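PDB 4S1V: D-3-phosphoglycerate dehydrogenase-related protein from Vibrio cholerae, which probably catalyses NAD-dependent interconversion of 3-phosphoglycerate and 3-phosphohydroxypyruvate, as a member of the D-isomer-specific 2-hydroxyacid dehydrogenase family. Local coordinates for residues L109-I114 / A163-V168; S118-S123 / M257-V262; L141-S146 / K229-F234; L174-G177 / S181-K184; E198-A201 / V205-L208. All coordinates share one frame; numbering follows the deposited sequence.

Interaction 1: L109-I114 / A163-V168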
# COMPACT_ATOMS: atom_id res chain seq x y z
N LEU C 109 -14.14 1.63 -24.64
CA LEU C 109 -14.06 1.62 -23.17
C LEU C 109 -13.75 0.21 -22.63
O LEU C 109 -12.91 0.06 -21.75
CB LEU C 109 -15.33 2.20 -22.54
CG LEU C 109 -15.46 2.42 -21.02
CD1 LEU C 109 -15.78 1.11 -20.29
CD2 LEU C 109 -14.24 3.11 -20.41
N CYS C 110 -14.44 -0.79 -23.17
CA CYS C 110 -14.18 -2.18 -22.81
C CYS C 110 -12.70 -2.49 -23.01
O CYS C 110 -12.07 -3.10 -22.15
CB CYS C 110 -15.04 -3.13 -23.64
SG CYS C 110 -14.80 -4.88 -23.23
N TRP C 111 -12.15 -2.05 -24.14
CA TRP C 111 -10.74 -2.29 -24.42
C TRP C 111 -9.83 -1.59 -23.45
O TRP C 111 -8.81 -2.15 -23.02
CB TRP C 111 -10.39 -1.92 -25.85
CG TRP C 111 -9.23 -2.76 -26.32
CD1 TRP C 111 -7.94 -2.34 -26.62
CD2 TRP C 111 -9.22 -4.22 -26.48
NE1 TRP C 111 -7.15 -3.41 -26.97
CE2 TRP C 111 -7.86 -4.56 -26.91
CE3 TRP C 111 -10.16 -5.23 -26.34
CZ2 TRP C 111 -7.49 -5.87 -27.18
CZ3 TRP C 111 -9.78 -6.55 -26.61
CH2 TRP C 111 -8.47 -6.86 -27.02
N SER C 112 -10.19 -0.36 -23.10
CA SER C 112 -9.45 0.42 -22.13
C SER C 112 -9.40 -0.27 -20.76
O SER C 112 -8.38 -0.23 -20.07
CB SER C 112 -10.07 1.81 -21.99
OG SER C 112 -9.35 2.60 -21.06
N LEU C 113 -10.51 -0.91 -20.38
CA LEU C 113 -10.59 -1.66 -19.14
C LEU C 113 -9.68 -2.87 -19.21
O LEU C 113 -8.94 -3.17 -18.26
CB LEU C 113 -12.03 -2.13 -18.85
CG LEU C 113 -13.18 -1.14 -18.62
CD1 LEU C 113 -14.25 -1.78 -17.75
CD2 LEU C 113 -12.71 0.16 -17.98
N ILE C 114 -9.72 -3.56 -20.34
CA ILE C 114 -8.92 -4.77 -20.54
C ILE C 114 -7.43 -4.46 -20.43
O ILE C 114 -6.69 -5.16 -19.74
CB ILE C 114 -9.28 -5.45 -21.89
CG1 ILE C 114 -10.65 -6.12 -21.76
CG2 ILE C 114 -8.22 -6.46 -22.30
CD1 ILE C 114 -11.34 -6.43 -23.09
N ALA C 163 -13.35 -8.16 -30.91
CA ALA C 163 -12.62 -9.16 -31.69
C ALA C 163 -11.58 -8.54 -32.61
O ALA C 163 -10.45 -9.01 -32.66
CB ALA C 163 -13.58 -10.02 -32.49
N GLN C 164 -11.95 -7.47 -33.32
CA GLN C 164 -11.00 -6.79 -34.20
C GLN C 164 -9.85 -6.20 -33.39
O GLN C 164 -8.71 -6.21 -33.85
CB GLN C 164 -11.70 -5.69 -35.01
CG GLN C 164 -12.58 -6.22 -36.12
CD GLN C 164 -13.51 -5.18 -36.71
OE1 GLN C 164 -13.87 -4.19 -36.05
NE2 GLN C 164 -13.92 -5.39 -37.96
N PHE C 165 -10.16 -5.69 -32.19
CA PHE C 165 -9.14 -5.17 -31.29
C PHE C 165 -8.18 -6.30 -30.89
O PHE C 165 -6.98 -6.16 -31.04
CB PHE C 165 -9.73 -4.48 -30.04
CG PHE C 165 -10.60 -3.26 -30.34
CD1 PHE C 165 -10.46 -2.52 -31.53
CD2 PHE C 165 -11.55 -2.84 -29.41
CE1 PHE C 165 -11.25 -1.41 -31.78
CE2 PHE C 165 -12.35 -1.72 -29.65
CZ PHE C 165 -12.20 -1.00 -30.85
N GLY C 166 -8.72 -7.40 -30.37
CA GLY C 166 -7.88 -8.53 -29.95
C GLY C 166 -6.99 -9.02 -31.08
O GLY C 166 -5.81 -9.27 -30.90
N HIS C 167 -7.58 -9.12 -32.27
CA HIS C 167 -6.86 -9.61 -33.43
C HIS C 167 -5.64 -8.77 -33.75
O HIS C 167 -4.56 -9.31 -33.91
CB HIS C 167 -7.80 -9.73 -34.63
CG HIS C 167 -7.12 -10.22 -35.88
ND1 HIS C 167 -6.70 -11.48 -36.02
CD2 HIS C 167 -6.80 -9.55 -37.07
CE1 HIS C 167 -6.13 -11.63 -37.24
NE2 HIS C 167 -6.19 -10.45 -37.87
N VAL C 168 -5.80 -7.45 -33.79
CA VAL C 168 -4.66 -6.56 -34.10
C VAL C 168 -3.62 -6.55 -32.97
O VAL C 168 -2.44 -6.30 -33.20
CB VAL C 168 -5.13 -5.14 -34.49
CG1 VAL C 168 -5.87 -4.45 -33.36
CG2 VAL C 168 -3.95 -4.29 -34.94

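Interaction 2: S118-S123 / M257-V262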
# COMPACT_ATOMS: atom_id res chain seq x y z
N SER C 118 -4.95 -5.42 -17.30
CA SER C 118 -3.81 -6.25 -17.66
C SER C 118 -2.52 -5.65 -17.14
O SER C 118 -1.63 -6.38 -16.70
CB SER C 118 -3.72 -6.43 -19.18
OG SER C 118 -4.79 -7.21 -19.65
N ARG C 119 -2.40 -4.33 -17.18
CA ARG C 119 -1.14 -3.71 -16.82
C ARG C 119 -1.11 -3.06 -15.44
O ARG C 119 -0.13 -2.41 -15.09
CB ARG C 119 -0.68 -2.74 -17.93
CG ARG C 119 -0.47 -3.40 -19.29
CD ARG C 119 0.71 -4.38 -19.33
NE ARG C 119 2.00 -3.69 -19.25
CZ ARG C 119 2.75 -3.34 -20.29
NH1 ARG C 119 2.38 -3.63 -21.53
NH2 ARG C 119 3.90 -2.72 -20.08
N HIS C 120 -2.18 -3.28 -14.66
CA HIS C 120 -2.35 -2.70 -13.32
C HIS C 120 -2.20 -1.21 -13.31
O HIS C 120 -1.66 -0.63 -12.37
CB HIS C 120 -1.39 -3.33 -12.31
CG HIS C 120 -1.52 -4.83 -12.21
ND1 HIS C 120 -2.67 -5.43 -11.88
CD2 HIS C 120 -0.59 -5.84 -12.42
CE1 HIS C 120 -2.49 -6.77 -11.86
NE2 HIS C 120 -1.21 -7.01 -12.20
N LEU C 121 -2.71 -0.58 -14.36
CA LEU C 121 -2.47 0.83 -14.59
C LEU C 121 -2.98 1.77 -13.47
O LEU C 121 -2.23 2.65 -13.03
CB LEU C 121 -3.01 1.23 -15.96
CG LEU C 121 -2.54 2.57 -16.51
CD1 LEU C 121 -1.03 2.59 -16.69
CD2 LEU C 121 -3.28 2.87 -17.81
N PRO C 122 -4.23 1.58 -12.98
CA PRO C 122 -4.72 2.53 -11.96
C PRO C 122 -3.91 2.50 -10.65
O PRO C 122 -3.63 3.56 -10.09
CB PRO C 122 -6.17 2.08 -11.71
CG PRO C 122 -6.54 1.26 -12.90
CD PRO C 122 -5.27 0.58 -13.32
N SER C 123 -3.55 1.30 -10.19
CA SER C 123 -2.76 1.15 -8.96
C SER C 123 -1.35 1.72 -9.11
O SER C 123 -0.83 2.34 -8.19
CB SER C 123 -2.67 -0.32 -8.53
OG SER C 123 -3.95 -0.90 -8.47
N MET C 257 -4.93 -14.28 -7.53
CA MET C 257 -4.14 -14.36 -8.76
C MET C 257 -4.99 -14.19 -10.01
O MET C 257 -4.46 -13.87 -11.08
CB MET C 257 -3.31 -15.64 -8.81
CG MET C 257 -1.81 -15.41 -8.62
SD MET C 257 -1.29 -14.70 -7.03
CE MET C 257 -1.18 -12.95 -7.40
N ARG C 258 -6.30 -14.40 -9.88
CA ARG C 258 -7.24 -14.11 -10.95
C ARG C 258 -7.60 -12.63 -10.95
O ARG C 258 -7.45 -11.94 -9.94
CB ARG C 258 -8.51 -14.92 -10.75
CG ARG C 258 -8.37 -16.39 -11.12
CD ARG C 258 -9.68 -17.12 -10.96
NE ARG C 258 -10.73 -16.53 -11.79
CZ ARG C 258 -11.81 -17.20 -12.19
NH1 ARG C 258 -11.96 -18.48 -11.85
NH2 ARG C 258 -12.73 -16.60 -12.94
N GLN C 259 -8.10 -12.16 -12.09
CA GLN C 259 -8.49 -10.77 -12.23
C GLN C 259 -9.88 -10.60 -12.85
O GLN C 259 -10.41 -11.50 -13.50
CB GLN C 259 -7.45 -10.02 -13.07
CG GLN C 259 -6.21 -9.62 -12.29
CD GLN C 259 -5.22 -8.85 -13.15
OE1 GLN C 259 -4.06 -9.23 -13.24
NE2 GLN C 259 -5.68 -7.77 -13.77
N ALA C 260 -10.47 -9.43 -12.63
CA ALA C 260 -11.73 -9.08 -13.25
C ALA C 260 -11.75 -7.60 -13.56
O ALA C 260 -11.00 -6.82 -12.96
CB ALA C 260 -12.91 -9.48 -12.36
N ALA C 261 -12.57 -7.21 -14.53
CA ALA C 261 -12.81 -5.81 -14.82
C ALA C 261 -14.31 -5.68 -15.11
O ALA C 261 -14.85 -6.42 -15.93
CB ALA C 261 -11.98 -5.38 -16.02
N VAL C 262 -14.97 -4.76 -14.41
CA VAL C 262 -16.41 -4.55 -14.59
C VAL C 262 -16.78 -3.08 -14.77
O VAL C 262 -16.15 -2.19 -14.19
CB VAL C 262 -17.25 -5.18 -13.45
CG1 VAL C 262 -17.19 -6.70 -13.51
CG2 VAL C 262 -16.81 -4.68 -12.08

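Interaction 3: L141-S146 / K229-F234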
# COMPACT_ATOMS: atom_id res chain seq x y z
N LEU C 141 3.88 -7.92 -11.64
CA LEU C 141 3.96 -7.51 -13.04
C LEU C 141 2.63 -7.69 -13.77
O LEU C 141 1.94 -8.69 -13.58
CB LEU C 141 5.05 -8.31 -13.79
CG LEU C 141 6.51 -7.98 -13.50
CD1 LEU C 141 7.42 -9.04 -14.11
CD2 LEU C 141 6.86 -6.60 -14.01
N GLY C 142 2.29 -6.72 -14.61
CA GLY C 142 1.21 -6.85 -15.57
C GLY C 142 1.61 -7.74 -16.74
O GLY C 142 2.74 -8.26 -16.79
N ARG C 143 0.69 -7.92 -17.69
CA ARG C 143 0.84 -8.91 -18.76
C ARG C 143 0.37 -8.37 -20.10
O ARG C 143 -0.60 -7.61 -20.17
CB ARG C 143 0.03 -10.17 -18.42
CG ARG C 143 0.61 -10.99 -17.28
CD ARG C 143 -0.44 -11.93 -16.70
NE ARG C 143 -0.75 -13.03 -17.61
CZ ARG C 143 -0.39 -14.30 -17.43
NH1 ARG C 143 0.31 -14.66 -16.36
NH2 ARG C 143 -0.73 -15.20 -18.34
N THR C 144 1.08 -8.75 -21.17
CA THR C 144 0.66 -8.39 -22.52
C THR C 144 -0.56 -9.21 -22.94
O THR C 144 -0.80 -10.32 -22.43
CB THR C 144 1.79 -8.60 -23.56
OG1 THR C 144 2.29 -9.94 -23.47
CG2 THR C 144 2.94 -7.64 -23.32
N LEU C 145 -1.33 -8.66 -23.87
CA LEU C 145 -2.47 -9.38 -24.43
C LEU C 145 -2.04 -10.30 -25.56
O LEU C 145 -2.63 -11.35 -25.78
CB LEU C 145 -3.53 -8.40 -24.91
CG LEU C 145 -4.20 -7.51 -23.86
CD1 LEU C 145 -5.00 -6.43 -24.56
CD2 LEU C 145 -5.10 -8.32 -22.93
N SER C 146 -1.00 -9.88 -26.29
CA SER C 146 -0.43 -10.62 -27.42
C SER C 146 -0.18 -12.08 -27.05
O SER C 146 0.52 -12.35 -26.08
CB SER C 146 0.88 -9.97 -27.86
OG SER C 146 1.41 -10.61 -29.01
N LYS C 229 -9.16 -20.30 -16.08
CA LYS C 229 -7.74 -20.34 -15.74
C LYS C 229 -7.41 -19.53 -14.48
O LYS C 229 -8.04 -18.49 -14.23
CB LYS C 229 -6.90 -19.84 -16.92
CG LYS C 229 -6.85 -20.79 -18.10
CD LYS C 229 -6.05 -20.18 -19.23
CE LYS C 229 -5.98 -21.09 -20.45
NZ LYS C 229 -5.33 -20.39 -21.60
N PRO C 230 -6.44 -20.00 -13.67
CA PRO C 230 -6.10 -19.32 -12.40
C PRO C 230 -5.46 -17.92 -12.55
O PRO C 230 -5.35 -17.19 -11.55
CB PRO C 230 -5.12 -20.29 -11.73
CG PRO C 230 -4.56 -21.11 -12.85
CD PRO C 230 -5.67 -21.24 -13.85
N ASP C 231 -5.04 -17.57 -13.76
CA ASP C 231 -4.52 -16.23 -14.07
C ASP C 231 -5.36 -15.53 -15.14
O ASP C 231 -4.86 -14.66 -15.86
CB ASP C 231 -3.05 -16.31 -14.51
CG ASP C 231 -2.86 -17.13 -15.79
OD1 ASP C 231 -3.82 -17.79 -16.25
OD2 ASP C 231 -1.73 -17.12 -16.34
N SER C 232 -6.64 -15.92 -15.27
CA SER C 232 -7.51 -15.37 -16.30
C SER C 232 -8.04 -13.98 -15.93
O SER C 232 -7.98 -13.56 -14.76
CB SER C 232 -8.67 -16.32 -16.60
OG SER C 232 -9.47 -16.54 -15.45
N LEU C 233 -8.55 -13.27 -16.93
CA LEU C 233 -9.22 -11.99 -16.70
C LEU C 233 -10.66 -12.01 -17.20
O LEU C 233 -10.92 -12.20 -18.39
CB LEU C 233 -8.44 -10.83 -17.35
CG LEU C 233 -9.20 -9.49 -17.47
CD1 LEU C 233 -9.41 -8.83 -16.10
CD2 LEU C 233 -8.46 -8.56 -18.42
N PHE C 234 -11.60 -11.82 -16.27
CA PHE C 234 -13.01 -11.81 -16.60
C PHE C 234 -13.52 -10.39 -16.77
O PHE C 234 -13.28 -9.53 -15.92
CB PHE C 234 -13.81 -12.53 -15.51
CG PHE C 234 -15.28 -12.55 -15.76
CD1 PHE C 234 -15.84 -13.52 -16.57
CD2 PHE C 234 -16.11 -11.61 -15.16
CE1 PHE C 234 -17.21 -13.55 -16.79
CE2 PHE C 234 -17.48 -11.63 -15.38
CZ PHE C 234 -18.03 -12.61 -16.20

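Interaction 4: L174-G177 / S181-K184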
# COMPACT_ATOMS: atom_id res chain seq x y z
N LEU C 174 -11.72 -16.59 -29.66
CA LEU C 174 -12.62 -17.72 -29.40
C LEU C 174 -14.00 -17.18 -29.06
O LEU C 174 -14.14 -16.32 -28.17
CB LEU C 174 -12.08 -18.58 -28.26
CG LEU C 174 -12.85 -19.86 -27.92
CD1 LEU C 174 -12.72 -20.92 -29.02
CD2 LEU C 174 -12.38 -20.44 -26.59
N VAL C 175 -15.02 -17.67 -29.76
CA VAL C 175 -16.36 -17.10 -29.65
C VAL C 175 -17.37 -18.11 -29.12
O VAL C 175 -17.41 -19.26 -29.55
CB VAL C 175 -16.81 -16.49 -30.99
CG1 VAL C 175 -18.25 -15.99 -30.91
CG2 VAL C 175 -15.88 -15.36 -31.41
N TRP C 176 -18.19 -17.65 -28.17
CA TRP C 176 -19.33 -18.42 -27.69
C TRP C 176 -20.59 -17.60 -27.76
O TRP C 176 -20.56 -16.36 -27.75
CB TRP C 176 -19.07 -18.93 -26.26
CG TRP C 176 -20.21 -19.78 -25.74
CD1 TRP C 176 -21.02 -19.53 -24.64
CD2 TRP C 176 -20.73 -21.02 -26.33
NE1 TRP C 176 -21.97 -20.51 -24.50
CE2 TRP C 176 -21.85 -21.44 -25.47
CE3 TRP C 176 -20.39 -21.82 -27.42
CZ2 TRP C 176 -22.58 -22.60 -25.72
CZ3 TRP C 176 -21.14 -22.97 -27.67
CH2 TRP C 176 -22.21 -23.35 -26.84
N GLY C 177 -21.73 -18.28 -27.87
CA GLY C 177 -23.04 -17.62 -27.80
C GLY C 177 -24.05 -18.31 -28.69
O GLY C 177 -23.97 -19.53 -28.90
N SER C 181 -24.01 -15.91 -33.60
CA SER C 181 -22.74 -15.35 -33.15
C SER C 181 -21.59 -16.23 -33.62
O SER C 181 -20.60 -15.73 -34.15
CB SER C 181 -22.69 -15.20 -31.63
OG SER C 181 -23.22 -13.95 -31.22
N ARG C 182 -21.74 -17.53 -33.41
CA ARG C 182 -20.72 -18.51 -33.78
C ARG C 182 -20.55 -18.68 -35.29
O ARG C 182 -19.44 -18.98 -35.77
CB ARG C 182 -20.97 -19.86 -33.09
CG ARG C 182 -20.49 -19.89 -31.64
CD ARG C 182 -20.88 -21.19 -30.95
NE ARG C 182 -22.30 -21.24 -30.60
CZ ARG C 182 -23.06 -22.33 -30.71
NH1 ARG C 182 -22.55 -23.46 -31.20
NH2 ARG C 182 -24.34 -22.29 -30.36
N GLN C 183 -21.63 -18.51 -36.05
CA GLN C 183 -21.55 -18.48 -37.52
C GLN C 183 -20.76 -17.27 -38.00
O GLN C 183 -19.86 -17.39 -38.85
CB GLN C 183 -22.96 -18.47 -38.14
CG GLN C 183 -22.96 -18.52 -39.67
CD GLN C 183 -24.34 -18.31 -40.26
OE1 GLN C 183 -25.35 -18.66 -39.67
NE2 GLN C 183 -24.39 -17.74 -41.46
N LYS C 184 -21.09 -16.10 -37.46
CA LYS C 184 -20.33 -14.87 -37.72
C LYS C 184 -18.84 -15.06 -37.43
O LYS C 184 -17.99 -14.66 -38.23
CB LYS C 184 -20.90 -13.72 -36.88
CG LYS C 184 -20.38 -12.35 -37.27
CD LYS C 184 -21.00 -11.87 -38.57
CE LYS C 184 -20.61 -10.44 -38.88
NZ LYS C 184 -21.05 -10.07 -40.26

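Interaction 5: E198-A201 / V205-L208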
# COMPACT_ATOMS: atom_id res chain seq x y z
N GLU C 198 -15.84 -25.56 -22.81
CA GLU C 198 -14.59 -25.26 -23.51
C GLU C 198 -14.26 -23.75 -23.49
O GLU C 198 -13.10 -23.36 -23.34
CB GLU C 198 -14.63 -25.78 -24.96
CG GLU C 198 -13.57 -25.18 -25.87
CD GLU C 198 -13.52 -25.81 -27.25
OE1 GLU C 198 -13.13 -27.00 -27.36
OE2 GLU C 198 -13.83 -25.12 -28.23
N PHE C 199 -15.29 -22.92 -23.63
CA PHE C 199 -15.13 -21.47 -23.68
C PHE C 199 -14.52 -20.94 -22.38
O PHE C 199 -13.54 -20.22 -22.42
CB PHE C 199 -16.48 -20.79 -23.99
CG PHE C 199 -16.42 -19.28 -24.05
CD1 PHE C 199 -15.71 -18.63 -25.06
CD2 PHE C 199 -17.10 -18.52 -23.11
CE1 PHE C 199 -15.68 -17.24 -25.11
CE2 PHE C 199 -17.07 -17.13 -23.16
CZ PHE C 199 -16.36 -16.49 -24.16
N PHE C 200 -15.08 -21.34 -21.24
CA PHE C 200 -14.54 -20.90 -19.95
C PHE C 200 -13.18 -21.50 -19.62
O PHE C 200 -12.35 -20.85 -18.97
CB PHE C 200 -15.54 -21.12 -18.81
CG PHE C 200 -16.58 -20.04 -18.72
CD1 PHE C 200 -17.69 -20.06 -19.56
CD2 PHE C 200 -16.43 -18.98 -17.84
CE1 PHE C 200 -18.64 -19.06 -19.51
CE2 PHE C 200 -17.38 -17.97 -17.78
CZ PHE C 200 -18.49 -18.01 -18.61
N ALA C 201 -12.94 -22.73 -20.07
CA ALA C 201 -11.66 -23.40 -19.82
C ALA C 201 -10.50 -22.77 -20.59
O ALA C 201 -9.39 -22.67 -20.06
CB ALA C 201 -11.77 -24.89 -20.15
N VAL C 205 -8.61 -14.09 -21.57
CA VAL C 205 -9.42 -12.92 -21.30
C VAL C 205 -10.81 -13.24 -21.83
O VAL C 205 -10.98 -13.60 -23.00
CB VAL C 205 -8.85 -11.66 -22.00
CG1 VAL C 205 -9.77 -10.46 -21.79
CG2 VAL C 205 -7.44 -11.37 -21.50
N LEU C 206 -11.81 -13.14 -20.95
CA LEU C 206 -13.17 -13.49 -21.30
C LEU C 206 -14.10 -12.29 -21.12
O LEU C 206 -14.23 -11.77 -20.01
CB LEU C 206 -13.64 -14.66 -20.44
CG LEU C 206 -14.91 -15.43 -20.81
CD1 LEU C 206 -14.85 -16.83 -20.20
CD2 LEU C 206 -16.15 -14.71 -20.33
N SER C 207 -14.73 -11.86 -22.22
CA SER C 207 -15.57 -10.66 -22.21
C SER C 207 -17.02 -10.96 -22.60
O SER C 207 -17.27 -11.62 -23.62
CB SER C 207 -14.98 -9.59 -23.13
OG SER C 207 -15.50 -8.31 -22.82
N LEU C 208 -17.96 -10.46 -21.80
CA LEU C 208 -19.39 -10.65 -22.06
C LEU C 208 -19.97 -9.51 -22.88
O LEU C 208 -19.82 -8.33 -22.52
CB LEU C 208 -20.17 -10.76 -20.75
CG LEU C 208 -19.79 -11.85 -19.75
CD1 LEU C 208 -20.75 -11.84 -18.56
CD2 LEU C 208 -19.77 -13.24 -20.39

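Interaction 1: L109-I114 / A163-V168
Phe165 meets Trp111 first, and it does so mainly with its CB, which sits over the centre of the indole's six-membered ring. The methylene is 3.6 Å from that ring's centroid and only 11° off the normal, a clear CH-pi contact. Farther out, the phenyl ring turns toward the root of the indole: Phe165 CD2 lies 3.9 Å from Trp111 CB. The two planes are inclined at 58°, an oblique aromatic pairing. The two side chains pass one another, each heading for the other's helix, the Trp111 CG being roughly anti to its own N (chi1 -152°) so that the indole extends out to helix 157-168. One residue on, Gly166 puts bare backbone at the far rim of the indole, its N 3.4 Å from Trp111 CH2. The absence of a side chain there lets the ring come right up to the helix. Phe169 adds an edge-to-face partner for Trp111, while Phe169 of the second subunit stacks on Phe165. Trp111 also touches Leu150 of strand 150-153. Two helices packed side by side on one sheet face, one of them following the first strand and its glycine-rich turn, are characteristic of the Rossmann fold.

Interaction 2: S118-S123 / M257-V262
Gln259 lays its amide beside His120 and is held there by a sound hydrogen bond, its NE2 donating to Ala117 O near the C-terminal end of helix 104-119. That bond fixes the flip of the amide and so presents OE1 to the histidine. Gln259 OE1 comes 3.2 Å from His120 CE1; the partner is a ring carbon, so this is a close C-H...O-type approach and no conventional bond. His120 NE2 stands farther off, 3.8 Å from the same Gln259 OE1, and the oxygen therefore addresses the CE1 corner more than the nitrogen beside it. Amide and imidazole planes are inclined by 32°, and the oxygen meets the ring obliquely. The glutamine gets there with an extended chain (chi2 -178°) that reaches straight out of strand 259-262.

The histidine occupies a helix-to-helix corner. With positive phi it terminates helix 104-119 in a Schellman motif, and it is also the N-cap of the helix beginning at Leu121. This sharp junction of two helices is thereby tied to strand 259-262 of the parallel Rossmann-type sheet. Ser118 takes a smaller part, its backbone N lying 4.3 Å from Gln259 NE2, while its hydroxyl is bonded to Ile114 O of the same helix. At the same corner the guanidinium of Arg119 leads toward the second subunit, where it bonds to Ala105 O and Gly290 O of that chain.

Interaction 3: L141-S146 / K229-F234
Arg143 and Asp231 reach for each other at about a right angle, with guanidinium and carboxylate planes turned 80° apart. The carboxylate comes in from one face of the guanidinium, with OD2 above the plane and displaced toward the NH1 and NH2 end, so this salt bridge lacks the paired, in-plane geometry of a bidentate one. All the work is done by Asp231 OD2, which is 2.9 Å from Arg143 NH2 and 3.2 Å from Arg143 NH1. The attraction is thus chiefly electrostatic, since an oxygen above the plane is poorly placed for the N-H groups. A bend at chi3 (71°) turns the arginine's end so that this face is offered to the aspartate.

Asp231 belongs to a type I beta turn, Lys229 to Ser232, which leads into strand 233-236 of the parallel sheet; the bridge therefore ties the loop before strand 150-153 to the entrance of an inner strand. The turn is closed by Ser232 N, 3.1 Å from Lys229 O, and reinforced by Ser232 OG, 2.7 Å from Lys229 O. Arg148 donates weakly to the backbone Asp231 O and brings a like charge near Arg143 NE, which Asp231 probably helps to offset. Thr144 OG1 bonds to Asn295 of the second subunit.

Interaction 4: L174-G177 / S181-K184
Gly177 and Ser181 approach to 5.8 Å between CA atoms, as the chain leaves strand 173-176 through a residue with positive phi, at backbone angles that by themselves call for glycine, and enters helix 179-188. Arg182 then reaches back across this turn to grip the glycine carbonyl side-on. Arg182 NE lies 2.9 Å from Gly177 O. Arg182 NH2 lies 3.1 Å from Gly177 O. Both nitrogens keep the oxygen near the guanidinium plane, but they meet the carbonyl differently: NH2 lies in the carbonyl plane, whereas NE stands well above it. Neither bond is straight, with N-H...O angles of 148° at NE and 137° at NH2, as expected when one oxygen is shared. Trp176 runs alongside the arginine in the same direction, and its CZ3 covers one face of the guanidinium, 3.6 Å from Arg182 NE. Ring and guanidinium are inclined by 33°. Nearer the start of the helix, Val175 CG1 lies 4.0 Å from Ser181 O. Ser181 OG turns to Leu155 N in the glycine-rich turn after strand 150-153, joining this beta-alpha-beta unit to the probable dinucleotide-binding loop. With a doubly used neutral carbonyl at its edge and an indole on one face, the guanidinium's rotation is probably restricted, and its charge probably polarises that carbonyl.

Interaction 5: E198-A201 / V205-L208
Leu206 reaches into the angle between Phe199 and Phe200, and the tight part of the contact is built from these three side chains. Leu206 CD1 sits between both rings. It lies over the face of the Phe200 ring, 3.8 Å from the centroid and 21° off the normal, displaced toward the CD2-CE2 bond; the nearest pair is Leu206 CD1 and Phe200 CD2 at 3.6 Å. The two side chains run at about a right angle, and the methyl makes a CH-pi contact. The same Leu206 CD1 also touches Phe199 CE2, at 3.7 Å, but Phe199's nearest atom is the branch point, with Phe199 CE2 3.6 Å from Leu206 CG. Here the approach to the ring is oblique. The differing first torsions of the consecutive phenylalanines help both rings reach one leucine: Phe199 has CG anti to its N (chi1 180°), while in Phe200 it is swung to the side away from the carbonyl (chi1 -81°).

The helix has another, looser side. Ala201 points away from the strand and is exposed, and Glu198 keeps its carboxylate at the partly exposed side, bonded through OE2 to Ala194 N. On the sheet side, Trp153 of strand 150-153 touches both phenylalanines and Phe234 of strand 233-236 lies against Leu206. Helix 196-202 thus rests on the middle of the parallel sheet, on the crossover from strand 191-192 at its edge to strand 205-208, which runs between strands 150-153 and 233-236.

In the fold
Interactions 1, 2 and 5 are buried, while 3 and 4 lie at the surface, and the chemistry follows: aromatic and aliphatic packing in 1 and 5, a histidine-glutamine approach in 2, a salt bridge in 3, and a guanidinium gripping a carbonyl in 4. Interactions 1 and 2 share helix 104-119. Interactions 2 to 5 all reach the same parallel sheet, and the strands of 5, 3 and 2 follow one another across it. Leu233 O bonds to Leu206 N at 2.9 Å, linking 3 to 5. Interaction 4 lies about 26 Å from 2, centre to centre. The first three also meet the second subunit, which touches neither 4 nor 5.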